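PDB 3CK6: zinc transport protein ZntB from Vibrio parahaemolyticus RIMD 2210633, which probably takes up zinc ions across the inner membrane together with protons, its cytoplasmic domain assembling into a funnel-shaped homopentamer. Local coordinates for residues Phe77-Gly83 with Leu96-Tyr102. The protein carries 1 engineered substitution. Numbering follows the deposited sequence.
Sequences FMLILRG and LSIRILY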
# COMPACT_ATOMS: atom_id res chain seq x y z
N PHE E 77 26.90 9.78 9.85
CA PHE E 77 25.98 8.87 9.18
C PHE E 77 26.69 8.02 8.16
O PHE E 77 27.85 8.30 7.79
CB PHE E 77 24.78 9.62 8.56
CG PHE E 77 25.12 10.55 7.42
CD1 PHE E 77 25.43 10.06 6.14
CD2 PHE E 77 25.06 11.94 7.61
CE1 PHE E 77 25.71 10.95 5.06
CE2 PHE E 77 25.33 12.83 6.54
CZ PHE E 77 25.66 12.35 5.28
N MSE E 78 26.00 6.98 7.71
CA MSE E 78 26.42 6.21 6.53
C MSE E 78 25.37 6.34 5.47
O MSE E 78 24.18 6.20 5.77
CB MSE E 78 26.60 4.73 6.86
CG MSE E 78 27.12 3.87 5.67
SE MSE E 78 27.37 1.99 6.27
CE MSE E 78 28.65 2.29 7.59
N LEU E 79 25.80 6.57 4.24
CA LEU E 79 24.93 6.57 3.08
C LEU E 79 25.47 5.62 2.01
O LEU E 79 26.62 5.74 1.55
CB LEU E 79 24.81 7.98 2.48
CG LEU E 79 23.87 8.15 1.29
CD1 LEU E 79 22.40 7.89 1.68
CD2 LEU E 79 24.06 9.54 0.71
N ILE E 80 24.63 4.69 1.61
CA ILE E 80 24.98 3.73 0.59
C ILE E 80 24.14 3.96 -0.64
O ILE E 80 22.93 4.09 -0.52
CB ILE E 80 24.83 2.27 1.13
CG1 ILE E 80 25.79 2.08 2.31
CG2 ILE E 80 25.05 1.24 -0.01
CD1 ILE E 80 25.57 0.80 3.15
N LEU E 81 24.79 3.97 -1.81
CA LEU E 81 24.16 4.24 -3.09
C LEU E 81 24.67 3.31 -4.18
O LEU E 81 25.70 2.67 -4.02
CB LEU E 81 24.42 5.69 -3.54
CG LEU E 81 23.97 6.79 -2.57
CD1 LEU E 81 24.52 8.11 -3.05
CD2 LEU E 81 22.42 6.86 -2.41
N ARG E 82 23.91 3.22 -5.25
CA ARG E 82 24.30 2.44 -6.41
C ARG E 82 24.35 3.33 -7.66
O ARG E 82 23.61 4.32 -7.77
CB ARG E 82 23.35 1.26 -6.60
CG ARG E 82 23.47 0.18 -5.53
CD ARG E 82 24.14 -1.10 -6.08
NE ARG E 82 24.24 -2.14 -5.03
CZ ARG E 82 24.65 -3.39 -5.22
NH1 ARG E 82 25.03 -3.81 -6.42
NH2 ARG E 82 24.66 -4.24 -4.20
N GLY E 83 25.24 2.95 -8.59
CA GLY E 83 25.38 3.63 -9.88
C GLY E 83 25.56 2.63 -11.00
O GLY E 83 25.87 1.46 -10.76
N LEU E 96 27.14 -0.71 -9.40
CA LEU E 96 28.19 -0.56 -8.39
C LEU E 96 27.66 0.06 -7.10
O LEU E 96 26.84 0.98 -7.14
CB LEU E 96 29.33 0.30 -8.92
CG LEU E 96 29.03 1.63 -9.66
CD1 LEU E 96 28.73 2.81 -8.73
CD2 LEU E 96 30.17 1.97 -10.63
N SER E 97 28.19 -0.41 -5.97
CA SER E 97 27.85 0.18 -4.68
C SER E 97 28.93 1.19 -4.24
O SER E 97 30.12 0.87 -4.21
CB SER E 97 27.70 -0.91 -3.63
OG SER E 97 27.35 -0.31 -2.40
N ILE E 98 28.47 2.40 -3.92
CA ILE E 98 29.32 3.46 -3.39
C ILE E 98 28.89 3.65 -1.92
O ILE E 98 27.72 3.93 -1.63
CB ILE E 98 29.14 4.79 -4.16
CG1 ILE E 98 29.56 4.69 -5.64
CG2 ILE E 98 29.87 5.98 -3.41
CD1 ILE E 98 30.98 4.19 -5.86
N ARG E 99 29.82 3.44 -1.00
CA ARG E 99 29.46 3.48 0.40
C ARG E 99 30.19 4.62 1.09
O ARG E 99 31.41 4.72 1.07
CB ARG E 99 29.70 2.15 1.06
CG ARG E 99 29.14 1.01 0.18
CD ARG E 99 29.20 -0.23 0.90
NE ARG E 99 28.91 -1.35 0.02
CZ ARG E 99 29.28 -2.59 0.28
NH1 ARG E 99 29.99 -2.85 1.38
NH2 ARG E 99 28.99 -3.56 -0.58
N ILE E 100 29.39 5.49 1.67
CA ILE E 100 29.88 6.76 2.12
C ILE E 100 29.63 6.91 3.61
O ILE E 100 28.51 6.69 4.09
CB ILE E 100 29.14 7.93 1.38
CG1 ILE E 100 29.36 7.86 -0.13
CG2 ILE E 100 29.49 9.31 2.01
CD1 ILE E 100 28.59 8.92 -0.86
N LEU E 101 30.68 7.32 4.32
CA LEU E 101 30.61 7.63 5.74
C LEU E 101 30.79 9.12 5.90
O LEU E 101 31.73 9.69 5.35
CB LEU E 101 31.76 6.90 6.46
CG LEU E 101 31.72 6.49 7.93
CD1 LEU E 101 30.57 5.53 8.22
CD2 LEU E 101 33.05 5.84 8.33
N TYR E 102 29.90 9.78 6.64
CA TYR E 102 30.18 11.14 7.14
C TYR E 102 30.51 10.98 8.62
O TYR E 102 29.68 10.54 9.40
CB TYR E 102 29.00 12.08 6.91
CG TYR E 102 29.17 13.53 7.40
CD1 TYR E 102 30.22 14.33 6.94
CD2 TYR E 102 28.26 14.10 8.27
CE1 TYR E 102 30.39 15.65 7.37
CE2 TYR E 102 28.39 15.46 8.70
CZ TYR E 102 29.46 16.22 8.24
OH TYR E 102 29.64 17.52 8.63
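F77 and Y102 form a hydrogen-bonded pair, joined by two backbone hydrogen bonds, in the antiparallel strands of a beta-hairpin with a long connection; L79–I100, L81–I98 and G83–L96 repeat the pattern, with non-hydrogen-bonded pairs between. With CG set between its backbone N and carbonyl carbon (chi1 66°), the F77 ring turns one face to Y102 CB, 3.7 Å from its centroid and nearly on the normal, a CH-pi contact; the two rings meet obliquely, planes at 43°. On the other face of the sheet M78, a selenomethionine bent at its last torsion, brings CE to within 3.8 Å of L101 CD1. L79 N donates to I100 O at 2.7 Å. I80 rests CG1 and CG2 against the aliphatic start of R99, and its CG2 also meets S97 OG, which lies in the R99 guanidinium plane and accepts a nearly straight hydrogen bond from R99 NE (3.1 Å), while R99 NH1 bonds A62 O. L81 exchanges two backbone hydrogen bonds with I98. S97 CB lies against one face of the R82 guanidinium, toward its rim, while R82 NH1 donates a hydrogen bond to M95 O. L96 folds CD1 back to 3.5 Å from G83 N. Strands 68-71 and 106-111 flank the pair in this CorA-family domain; F77, L79 and L81 pack on helix 173-199, M78 and L101 on helix 54-60.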